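Local coordinates for protein D-glyceraldehyde dehydrogenase (NADP(+)) (Thermoplasma acidophilum, PDB 5IZD) that oxidises D-glyceraldehyde to (R)-glycerate with NADP(+) in the non-phosphorylated Entner-Doudoroff pathway, working as a homotetramer built as a dimer of dimers, at residues R70-I75 against D106-Y111; A156-P161 against A456-K461; Q444-G449 against I464-K469. All coordinates share one frame; numbering follows the deposited sequence.

Interaction 1: R70-I75 against D106-Y111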
loop_
_atom_site.group_PDB
_atom_site.type_symbol
_atom_site.label_atom_id
_atom_site.label_comp_id
_atom_site.label_asym_id
_atom_site.label_seq_id
_atom_site.Cartn_x
_atom_site.Cartn_y
_atom_site.Cartn_z
ATOM N N ARG A 70 -6.010 -6.779 -26.718
ATOM C CA ARG A 70 -6.292 -7.223 -28.069
ATOM C C ARG A 70 -6.831 -8.650 -27.967
ATOM O O ARG A 70 -7.875 -8.915 -28.464
ATOM C CB ARG A 70 -5.033 -7.159 -28.901
ATOM C CG ARG A 70 -5.257 -6.857 -30.372
ATOM C CD ARG A 70 -4.327 -5.741 -30.845
ATOM N NE ARG A 70 -2.973 -6.221 -30.883
ATOM C CZ ARG A 70 -1.912 -5.484 -30.652
ATOM N NH1 ARG A 70 -0.723 -6.038 -30.711
ATOM N NH2 ARG A 70 -2.046 -4.199 -30.386
ATOM N N ALA A 71 -6.112 -9.530 -27.281
ATOM C CA ALA A 71 -6.566 -10.918 -26.997
ATOM C C ALA A 71 -7.948 -10.955 -26.379
ATOM O O ALA A 71 -8.822 -11.656 -26.842
ATOM C CB ALA A 71 -5.605 -11.681 -26.127
ATOM N N LYS A 72 -8.146 -10.152 -25.347
ATOM C CA LYS A 72 -9.478 -9.999 -24.804
ATOM C C LYS A 72 -10.542 -9.663 -25.884
ATOM O O LYS A 72 -11.548 -10.352 -25.939
ATOM C CB LYS A 72 -9.552 -8.953 -23.729
ATOM C CG LYS A 72 -10.832 -9.113 -22.924
ATOM C CD LYS A 72 -11.306 -7.829 -22.328
ATOM C CE LYS A 72 -11.753 -6.822 -23.348
ATOM N NZ LYS A 72 -12.375 -5.722 -22.573
ATOM N N GLU A 73 -10.307 -8.635 -26.706
ATOM C CA GLU A 73 -11.266 -8.250 -27.760
ATOM C C GLU A 73 -11.529 -9.387 -28.786
ATOM O O GLU A 73 -12.666 -9.552 -29.199
ATOM C CB GLU A 73 -10.823 -7.017 -28.524
ATOM C CG GLU A 73 -10.704 -5.753 -27.661
ATOM C CD GLU A 73 -9.758 -4.710 -28.284
ATOM O OE1 GLU A 73 -9.812 -4.457 -29.523
ATOM O OE2 GLU A 73 -8.953 -4.148 -27.548
ATOM N N LEU A 74 -10.483 -10.112 -29.187
ATOM C CA LEU A 74 -10.614 -11.249 -30.136
ATOM C C LEU A 74 -11.401 -12.387 -29.536
ATOM O O LEU A 74 -12.224 -12.937 -30.185
ATOM C CB LEU A 74 -9.255 -11.763 -30.606
ATOM C CG LEU A 74 -8.469 -10.812 -31.500
ATOM C CD1 LEU A 74 -7.132 -11.442 -31.814
ATOM C CD2 LEU A 74 -9.215 -10.533 -32.794
ATOM N N ILE A 75 -11.193 -12.667 -28.250
ATOM C CA ILE A 75 -11.940 -13.682 -27.518
ATOM C C ILE A 75 -13.398 -13.273 -27.506
ATOM O O ILE A 75 -14.270 -14.055 -27.873
ATOM C CB ILE A 75 -11.341 -13.919 -26.104
ATOM C CG1 ILE A 75 -9.991 -14.622 -26.240
ATOM C CG2 ILE A 75 -12.270 -14.748 -25.238
ATOM C CD1 ILE A 75 -9.230 -14.860 -24.937
ATOM N N ASP A 106 -13.739 -10.944 -18.286
ATOM C CA ASP A 106 -13.561 -10.105 -17.119
ATOM C C ASP A 106 -12.171 -10.208 -16.481
ATOM O O ASP A 106 -11.648 -9.234 -16.048
ATOM C CB ASP A 106 -14.608 -10.404 -16.062
ATOM C CG ASP A 106 -14.477 -9.499 -14.805
ATOM O OD1 ASP A 106 -14.829 -8.350 -14.868
ATOM O OD2 ASP A 106 -14.028 -9.945 -13.757
ATOM N N GLN A 107 -11.581 -11.383 -16.454
ATOM C CA GLN A 107 -10.338 -11.579 -15.782
ATOM C C GLN A 107 -9.191 -11.004 -16.572
ATOM O O GLN A 107 -8.278 -10.389 -16.026
ATOM C CB GLN A 107 -10.071 -13.059 -15.530
ATOM C CG GLN A 107 -10.797 -13.642 -14.344
ATOM C CD GLN A 107 -10.411 -15.105 -14.195
ATOM O OE1 GLN A 107 -9.587 -15.450 -13.345
ATOM N NE2 GLN A 107 -10.918 -15.953 -15.094
ATOM N N ILE A 108 -9.207 -11.278 -17.874
ATOM C CA ILE A 108 -8.179 -10.742 -18.729
ATOM C C ILE A 108 -8.196 -9.186 -18.678
ATOM O O ILE A 108 -7.137 -8.556 -18.592
ATOM C CB ILE A 108 -8.310 -11.247 -20.156
ATOM C CG1 ILE A 108 -7.929 -12.735 -20.227
ATOM C CG2 ILE A 108 -7.376 -10.452 -21.051
ATOM C CD1 ILE A 108 -8.336 -13.392 -21.545
ATOM N N GLN A 109 -9.383 -8.569 -18.723
ATOM C CA GLN A 109 -9.495 -7.119 -18.547
ATOM C C GLN A 109 -8.873 -6.649 -17.219
ATOM O O GLN A 109 -7.995 -5.813 -17.215
ATOM C CB GLN A 109 -10.937 -6.680 -18.595
ATOM C CG GLN A 109 -11.129 -5.189 -18.406
ATOM C CD GLN A 109 -10.600 -4.346 -19.547
ATOM O OE1 GLN A 109 -10.475 -4.805 -20.657
ATOM N NE2 GLN A 109 -10.294 -3.091 -19.262
ATOM N N TYR A 110 -9.304 -7.275 -16.144
ATOM C CA TYR A 110 -8.910 -6.894 -14.801
ATOM C C TYR A 110 -7.390 -6.971 -14.627
ATOM O O TYR A 110 -6.794 -6.012 -14.130
ATOM C CB TYR A 110 -9.586 -7.762 -13.771
ATOM C CG TYR A 110 -9.042 -7.535 -12.367
ATOM C CD1 TYR A 110 -9.549 -6.504 -11.534
ATOM C CD2 TYR A 110 -8.022 -8.361 -11.853
ATOM C CE1 TYR A 110 -9.048 -6.319 -10.243
ATOM C CE2 TYR A 110 -7.487 -8.134 -10.593
ATOM C CZ TYR A 110 -8.013 -7.117 -9.796
ATOM O OH TYR A 110 -7.460 -6.946 -8.562
ATOM N N TYR A 111 -6.760 -8.075 -15.060
ATOM C CA TYR A 111 -5.326 -8.213 -14.885
ATOM C C TYR A 111 -4.533 -7.238 -15.745
ATOM O O TYR A 111 -3.517 -6.657 -15.272
ATOM C CB TYR A 111 -4.836 -9.643 -15.080
ATOM C CG TYR A 111 -5.238 -10.564 -13.957
ATOM C CD1 TYR A 111 -4.770 -10.372 -12.681
ATOM C CD2 TYR A 111 -6.093 -11.629 -14.173
ATOM C CE1 TYR A 111 -5.146 -11.174 -11.646
ATOM C CE2 TYR A 111 -6.458 -12.476 -13.154
ATOM C CZ TYR A 111 -5.971 -12.252 -11.879
ATOM O OH TYR A 111 -6.331 -13.058 -10.802
#

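Interaction 2: A156-P161 against A456-K461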
loop_
_atom_site.group_PDB
_atom_site.type_symbol
_atom_site.label_atom_id
_atom_site.label_comp_id
_atom_site.label_asym_id
_atom_site.label_seq_id
_atom_site.Cartn_x
_atom_site.Cartn_y
_atom_site.Cartn_z
ATOM N N ALA A 156 -7.130 -18.241 -18.452
ATOM C CA ALA A 156 -7.159 -16.784 -18.283
ATOM C C ALA A 156 -6.566 -16.321 -16.912
ATOM O O ALA A 156 -5.813 -15.383 -16.867
ATOM C CB ALA A 156 -8.584 -16.245 -18.418
ATOM N N ARG A 157 -6.940 -16.986 -15.830
ATOM C CA ARG A 157 -6.494 -16.606 -14.479
ATOM C C ARG A 157 -4.975 -16.607 -14.298
ATOM O O ARG A 157 -4.475 -15.789 -13.581
ATOM C CB ARG A 157 -7.104 -17.537 -13.441
ATOM C CG ARG A 157 -6.462 -17.426 -12.059
ATOM C CD ARG A 157 -7.196 -18.309 -11.086
ATOM N NE ARG A 157 -8.484 -17.751 -10.777
ATOM C CZ ARG A 157 -9.436 -18.402 -10.113
ATOM N NH1 ARG A 157 -9.251 -19.651 -9.681
ATOM N NH2 ARG A 157 -10.586 -17.782 -9.884
ATOM N N LYS A 158 -4.288 -17.546 -14.920
ATOM C CA LYS A 158 -2.859 -17.720 -14.862
ATOM C C LYS A 158 -2.072 -16.953 -15.940
ATOM O O LYS A 158 -1.060 -16.310 -15.613
ATOM C CB LYS A 158 -2.558 -19.222 -14.925
ATOM C CG LYS A 158 -3.155 -19.899 -13.696
ATOM C CD LYS A 158 -2.775 -21.344 -13.557
ATOM C CE LYS A 158 -3.639 -22.046 -12.531
ATOM N NZ LYS A 158 -3.358 -21.550 -11.169
ATOM N N LEU A 159 -2.532 -16.969 -17.193
ATOM C CA LEU A 159 -1.800 -16.293 -18.286
ATOM C C LEU A 159 -1.867 -14.773 -18.177
ATOM O O LEU A 159 -0.863 -14.120 -18.351
ATOM C CB LEU A 159 -2.285 -16.679 -19.703
ATOM C CG LEU A 159 -2.183 -18.107 -20.216
ATOM C CD1 LEU A 159 -2.746 -18.148 -21.605
ATOM C CD2 LEU A 159 -0.786 -18.638 -20.256
ATOM N N ALA A 160 -3.030 -14.204 -17.905
ATOM C CA ALA A 160 -3.107 -12.720 -17.875
ATOM C C ALA A 160 -2.143 -12.067 -16.892
ATOM O O ALA A 160 -1.352 -11.213 -17.318
ATOM C CB ALA A 160 -4.519 -12.204 -17.696
ATOM N N PRO A 161 -2.139 -12.514 -15.611
ATOM C CA PRO A 161 -1.233 -11.804 -14.694
ATOM C C PRO A 161 0.229 -12.152 -14.938
ATOM O O PRO A 161 1.106 -11.311 -14.705
ATOM C CB PRO A 161 -1.645 -12.300 -13.301
ATOM C CG PRO A 161 -2.390 -13.586 -13.540
ATOM C CD PRO A 161 -3.037 -13.422 -14.874
ATOM N N ALA A 456 0.240 -19.599 -1.556
ATOM C CA ALA A 456 -0.001 -18.283 -2.049
ATOM C C ALA A 456 -1.485 -18.133 -2.423
ATOM O O ALA A 456 -2.327 -18.692 -1.737
ATOM C CB ALA A 456 0.945 -17.957 -3.166
ATOM N N GLY A 457 -1.818 -17.401 -3.484
ATOM C CA GLY A 457 -3.201 -17.178 -3.871
ATOM C C GLY A 457 -3.229 -16.452 -5.206
ATOM O O GLY A 457 -2.160 -16.102 -5.721
ATOM N N GLU A 458 -4.440 -16.220 -5.717
ATOM C CA GLU A 458 -4.709 -15.582 -7.009
ATOM C C GLU A 458 -5.849 -14.565 -6.970
ATOM O O GLU A 458 -6.853 -14.756 -6.298
ATOM C CB GLU A 458 -5.041 -16.649 -8.037
ATOM C CG GLU A 458 -3.917 -17.627 -8.246
ATOM C CD GLU A 458 -4.333 -18.846 -9.104
ATOM O OE1 GLU A 458 -3.887 -19.013 -10.299
ATOM O OE2 GLU A 458 -5.132 -19.632 -8.525
ATOM N N GLY A 459 -5.691 -13.490 -7.702
ATOM C CA GLY A 459 -6.619 -12.424 -7.676
ATOM C C GLY A 459 -6.237 -11.342 -6.706
ATOM O O GLY A 459 -5.507 -11.560 -5.739
ATOM N N SER A 460 -6.793 -10.166 -6.933
ATOM C CA SER A 460 -6.449 -8.946 -6.203
ATOM C C SER A 460 -5.051 -8.444 -6.527
ATOM O O SER A 460 -4.256 -9.082 -7.189
ATOM C CB SER A 460 -6.650 -9.086 -4.664
ATOM O OG SER A 460 -5.478 -9.557 -3.979
ATOM N N LYS A 461 -4.759 -7.258 -6.022
ATOM C CA LYS A 461 -3.381 -6.741 -6.002
ATOM C C LYS A 461 -2.378 -7.791 -5.517
ATOM O O LYS A 461 -1.294 -7.933 -6.074
ATOM C CB LYS A 461 -3.309 -5.519 -5.048
ATOM C CG LYS A 461 -1.956 -4.778 -4.992
ATOM C CD LYS A 461 -1.921 -3.626 -3.938
ATOM C CE LYS A 461 -2.832 -3.910 -2.755
ATOM N NZ LYS A 461 -2.800 -2.851 -1.670
HETATM O O HOH W 1 -3.073 -16.486 -11.048
HETATM O O HOH W 2 -7.336 -21.283 -9.036
#

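Interaction 3: Q444-G449 against I464-K469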
loop_
_atom_site.group_PDB
_atom_site.type_symbol
_atom_site.label_atom_id
_atom_site.label_comp_id
_atom_site.label_asym_id
_atom_site.label_seq_id
_atom_site.Cartn_x
_atom_site.Cartn_y
_atom_site.Cartn_z
ATOM N N GLN A 444 -11.174 -9.270 -7.888
ATOM C CA GLN A 444 -10.624 -8.340 -6.883
ATOM C C GLN A 444 -10.375 -9.029 -5.548
ATOM O O GLN A 444 -9.761 -8.421 -4.654
ATOM C CB GLN A 444 -11.500 -7.064 -6.661
ATOM C CG GLN A 444 -12.952 -7.286 -6.257
ATOM C CD GLN A 444 -13.887 -7.443 -7.486
ATOM O OE1 GLN A 444 -13.537 -8.044 -8.531
ATOM N NE2 GLN A 444 -15.085 -6.933 -7.340
ATOM N N GLY A 445 -10.935 -10.239 -5.388
ATOM C CA GLY A 445 -10.629 -11.085 -4.226
ATOM C C GLY A 445 -9.311 -11.839 -4.267
ATOM O O GLY A 445 -8.778 -12.057 -5.310
ATOM N N TYR A 446 -8.768 -12.234 -3.134
ATOM C CA TYR A 446 -7.530 -12.977 -3.117
ATOM C C TYR A 446 -7.915 -14.405 -2.802
ATOM O O TYR A 446 -8.131 -14.743 -1.683
ATOM C CB TYR A 446 -6.547 -12.421 -2.103
ATOM C CG TYR A 446 -5.228 -13.127 -1.979
ATOM C CD1 TYR A 446 -4.273 -13.023 -2.958
ATOM C CD2 TYR A 446 -4.914 -13.851 -0.867
ATOM C CE1 TYR A 446 -3.077 -13.637 -2.834
ATOM C CE2 TYR A 446 -3.707 -14.463 -0.740
ATOM C CZ TYR A 446 -2.800 -14.348 -1.736
ATOM O OH TYR A 446 -1.619 -14.953 -1.634
ATOM N N HIS A 447 -8.006 -15.228 -3.831
ATOM C CA HIS A 447 -8.456 -16.602 -3.742
ATOM C C HIS A 447 -7.343 -17.451 -3.144
ATOM O O HIS A 447 -6.308 -17.633 -3.769
ATOM C CB HIS A 447 -8.758 -17.113 -5.163
ATOM C CG HIS A 447 -9.537 -18.383 -5.237
ATOM N ND1 HIS A 447 -10.788 -18.507 -4.674
ATOM C CD2 HIS A 447 -9.337 -19.523 -5.960
ATOM C CE1 HIS A 447 -11.301 -19.689 -4.996
ATOM N NE2 HIS A 447 -10.429 -20.332 -5.754
ATOM N N THR A 448 -7.578 -18.009 -1.965
ATOM C CA THR A 448 -6.535 -18.639 -1.193
ATOM C C THR A 448 -7.205 -19.433 -0.074
ATOM O O THR A 448 -8.431 -19.419 0.094
ATOM C CB THR A 448 -5.583 -17.514 -0.617
ATOM O OG1 THR A 448 -4.365 -18.075 -0.124
ATOM C CG2 THR A 448 -6.270 -16.741 0.496
ATOM N N GLY A 449 -6.406 -20.099 0.733
ATOM C CA GLY A 449 -6.942 -20.764 1.898
ATOM C C GLY A 449 -5.923 -21.209 2.885
ATOM O O GLY A 449 -4.741 -20.933 2.728
ATOM N N ILE A 464 -1.817 -10.847 -8.308
ATOM C CA ILE A 464 -0.980 -10.462 -9.401
ATOM C C ILE A 464 0.450 -10.219 -8.879
ATOM O O ILE A 464 1.390 -10.617 -9.519
ATOM C CB ILE A 464 -1.578 -9.310 -10.228
ATOM C CG1 ILE A 464 -0.727 -9.024 -11.459
ATOM C CG2 ILE A 464 -1.800 -8.072 -9.379
ATOM C CD1 ILE A 464 -1.374 -8.183 -12.519
ATOM N N SER A 465 0.590 -9.624 -7.689
ATOM C CA SER A 465 1.926 -9.394 -7.077
ATOM C C SER A 465 2.705 -10.703 -6.793
ATOM O O SER A 465 3.910 -10.676 -6.735
ATOM C CB SER A 465 1.826 -8.469 -5.835
ATOM O OG SER A 465 1.320 -7.235 -6.286
ATOM N N GLU A 466 2.019 -11.871 -6.798
ATOM C CA GLU A 466 2.697 -13.153 -6.639
ATOM C C GLU A 466 3.593 -13.457 -7.820
ATOM O O GLU A 466 4.505 -14.283 -7.691
ATOM C CB GLU A 466 1.727 -14.344 -6.430
ATOM C CG GLU A 466 0.850 -14.271 -5.170
ATOM C CD GLU A 466 1.572 -14.406 -3.809
ATOM O OE1 GLU A 466 2.833 -14.457 -3.724
ATOM O OE2 GLU A 466 0.835 -14.461 -2.787
ATOM N N TYR A 467 3.351 -12.810 -8.952
ATOM C CA TYR A 467 4.178 -13.026 -10.152
ATOM C C TYR A 467 5.354 -12.039 -10.327
ATOM O O TYR A 467 6.091 -12.069 -11.336
ATOM C CB TYR A 467 3.276 -12.966 -11.383
ATOM C CG TYR A 467 2.258 -14.094 -11.442
ATOM C CD1 TYR A 467 2.581 -15.311 -12.036
ATOM C CD2 TYR A 467 0.958 -13.952 -10.904
ATOM C CE1 TYR A 467 1.639 -16.348 -12.138
ATOM C CE2 TYR A 467 0.022 -14.995 -10.982
ATOM C CZ TYR A 467 0.359 -16.178 -11.614
ATOM O OH TYR A 467 -0.543 -17.218 -11.668
ATOM N N LEU A 468 5.512 -11.159 -9.342
ATOM C CA LEU A 468 6.628 -10.214 -9.289
ATOM C C LEU A 468 7.521 -10.550 -8.099
ATOM O O LEU A 468 7.051 -10.866 -6.996
ATOM C CB LEU A 468 6.081 -8.797 -9.158
ATOM C CG LEU A 468 5.315 -8.282 -10.360
ATOM C CD1 LEU A 468 4.494 -7.048 -9.979
ATOM C CD2 LEU A 468 6.288 -7.908 -11.457
ATOM N N LYS A 469 8.830 -10.460 -8.343
ATOM C CA LYS A 469 9.837 -10.563 -7.301
ATOM C C LYS A 469 10.361 -9.193 -6.884
ATOM O O LYS A 469 10.751 -8.411 -7.745
ATOM C CB LYS A 469 11.002 -11.394 -7.812
ATOM C CG LYS A 469 12.048 -11.676 -6.751
ATOM C CD LYS A 469 11.547 -12.776 -5.832
ATOM C CE LYS A 469 12.499 -12.988 -4.681
ATOM N NZ LYS A 469 11.924 -14.135 -3.927
#

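Interaction 1: R70-I75 against D106-Y111
Lys72 and Ile108 mark the closest backbone approach of two helical segments, their CA atoms 6.3 Å apart, while the segment axes come within 9.5 Å and run antiparallel at 164°. The aliphatic chain of Lys72 runs alongside Ile108, the two side chains pointing opposite ways, with Lys72 CB 3.8 Å from Ile108 CG2. Deeper in, the two isoleucines meet methyl to methyl, Ile75 CD1 lying 3.8 Å from Ile108 CD1. Helices 39-77 and 94-112 are thus paired in an antiparallel manner within the aldehyde dehydrogenase fold, and Ile108 also touches Ala156 of helix 153-164. At the more polar margin, Lys72 NZ donates to Gln109 OE1 over 2.8 Å, reaching it from above the carbonyl plane, 43° out of it. Two bends make this possible: the lysine chain turns near its end and Gln109 at chi2 (68°), which brings the amide oxygen to the ammonium although the CB of Gln109 does not point at the other helix. Gln109 NE2 is hydrogen-bonded to Glu113 OE2, which probably fixes which end of the amide faces the lysine. A methionine in place of Lys72 would probably leave Gln109 OE1 without its ammonium donor and the amide less firmly held.

Interaction 2: A156-P161 against A456-K461
Glu458 reaches from the loop before helix 460-465 to Arg157 and Lys158 on helix 153-164, the helix of a beta-alpha-beta crossover from strand 130-145 to strand 168-172 in the Rossmann-like nucleotide-binding domain of the aldehyde dehydrogenase fold. Among the charged contacts, the direct one is a salt bridge: Lys158 NZ donates to Glu458 OE1 over 2.7 Å, on the syn side and 31° out of the carboxylate plane. The same ammonium is also hydrogen-bonded to the hydroxyls of Thr222 and Thr224 on strand 220-224, so three oxygens grip it in a buried setting. Arg157, which probably contributes to substrate and NADP(+) binding, directs its guanidinium to Glu441, with NH2 in a salt bridge to Glu441 OE2. Arg157 NH1 stays 4.3 Å from Glu458 OE2, too far for a salt bridge, with the two planar groups 66° apart. Van der Waals contact comes instead from the chain of Arg157: CG is anti to the backbone N (chi1 167°), CD lies 3.5 Å from Glu458 OE1, and the two side chains cross at about a right angle. Water completes the junction twice. One molecule donates to both Arg157 O and Glu458 OE1; the other accepts from Arg157 NH1, in the guanidinium plane at 2.6 Å, and donates to Glu458 OE2 at 2.8 Å.

Interaction 3: Q444-G449 against I464-K469
Tyr446 and Glu466 carry this contact through a single hydrogen bond, the phenol OH of Tyr446 donating to Glu466 OE2 over 2.8 Å. The hydroxyl meets this oxygen nearly along its C-O direction, and OE2 in turn lies at the edge of the ring, near its plane. Ring and carboxylate planes are 30° apart, while the side chains as a whole cross at about a right angle. With CG anti to the backbone N (chi1 179°), the tyrosine carries its OH across to the other segment, the length of the ring spanning much of the gap between the backbones. The CB of Glu466 points toward 444-449, and the chain then folds at chi2 (-68°), which presents OE2 to the phenol. Its other oxygen, OE1, forms a salt bridge with Lys243, which probably takes part in NADP(+) binding. The carboxylate is therefore held at both oxygens, which should restrict its rotation, and the nearby lysine probably steadies its negative charge. Glu466 itself sits at the second position of a type I turn from Ser465 to Leu468, whose closing bond, Leu468 N to Ser465 O, measures 3.1 Å. The contact links the loop between strands 432-435 and 454-455 to the turn joining helix 460-465 to strand 468-476. Tyr446 packs against Ser460 and Tyr462 of that helix and Leu470 of a neighbouring subunit, whereas Glu466 lies on Ile245 of strand 243-247.

How the interactions relate
From the N terminus, interaction 1 comes first and closes a mostly helical loop between helices 39-77 and 94-112 before the others open. Interaction 2 then spans nearly 300 residues, returning from helix 153-164 to the segment 456-461. Interaction 3 opens at 444-449, inside that long loop, and closes at 464-469, beyond its end, so the two cross. Their centres are about 6 Å apart, and they meet through the backbone, Glu458 O lying 2.8 Å from His447 N. Tyr111 touches Pro161 and Ile464, so helix 94-112 adjoins both later contacts. Together they tie the N-terminal helices and helix 153-164 to the C-terminal part of the chain, where interactions 2 and 3 also touch the same neighbouring subunit.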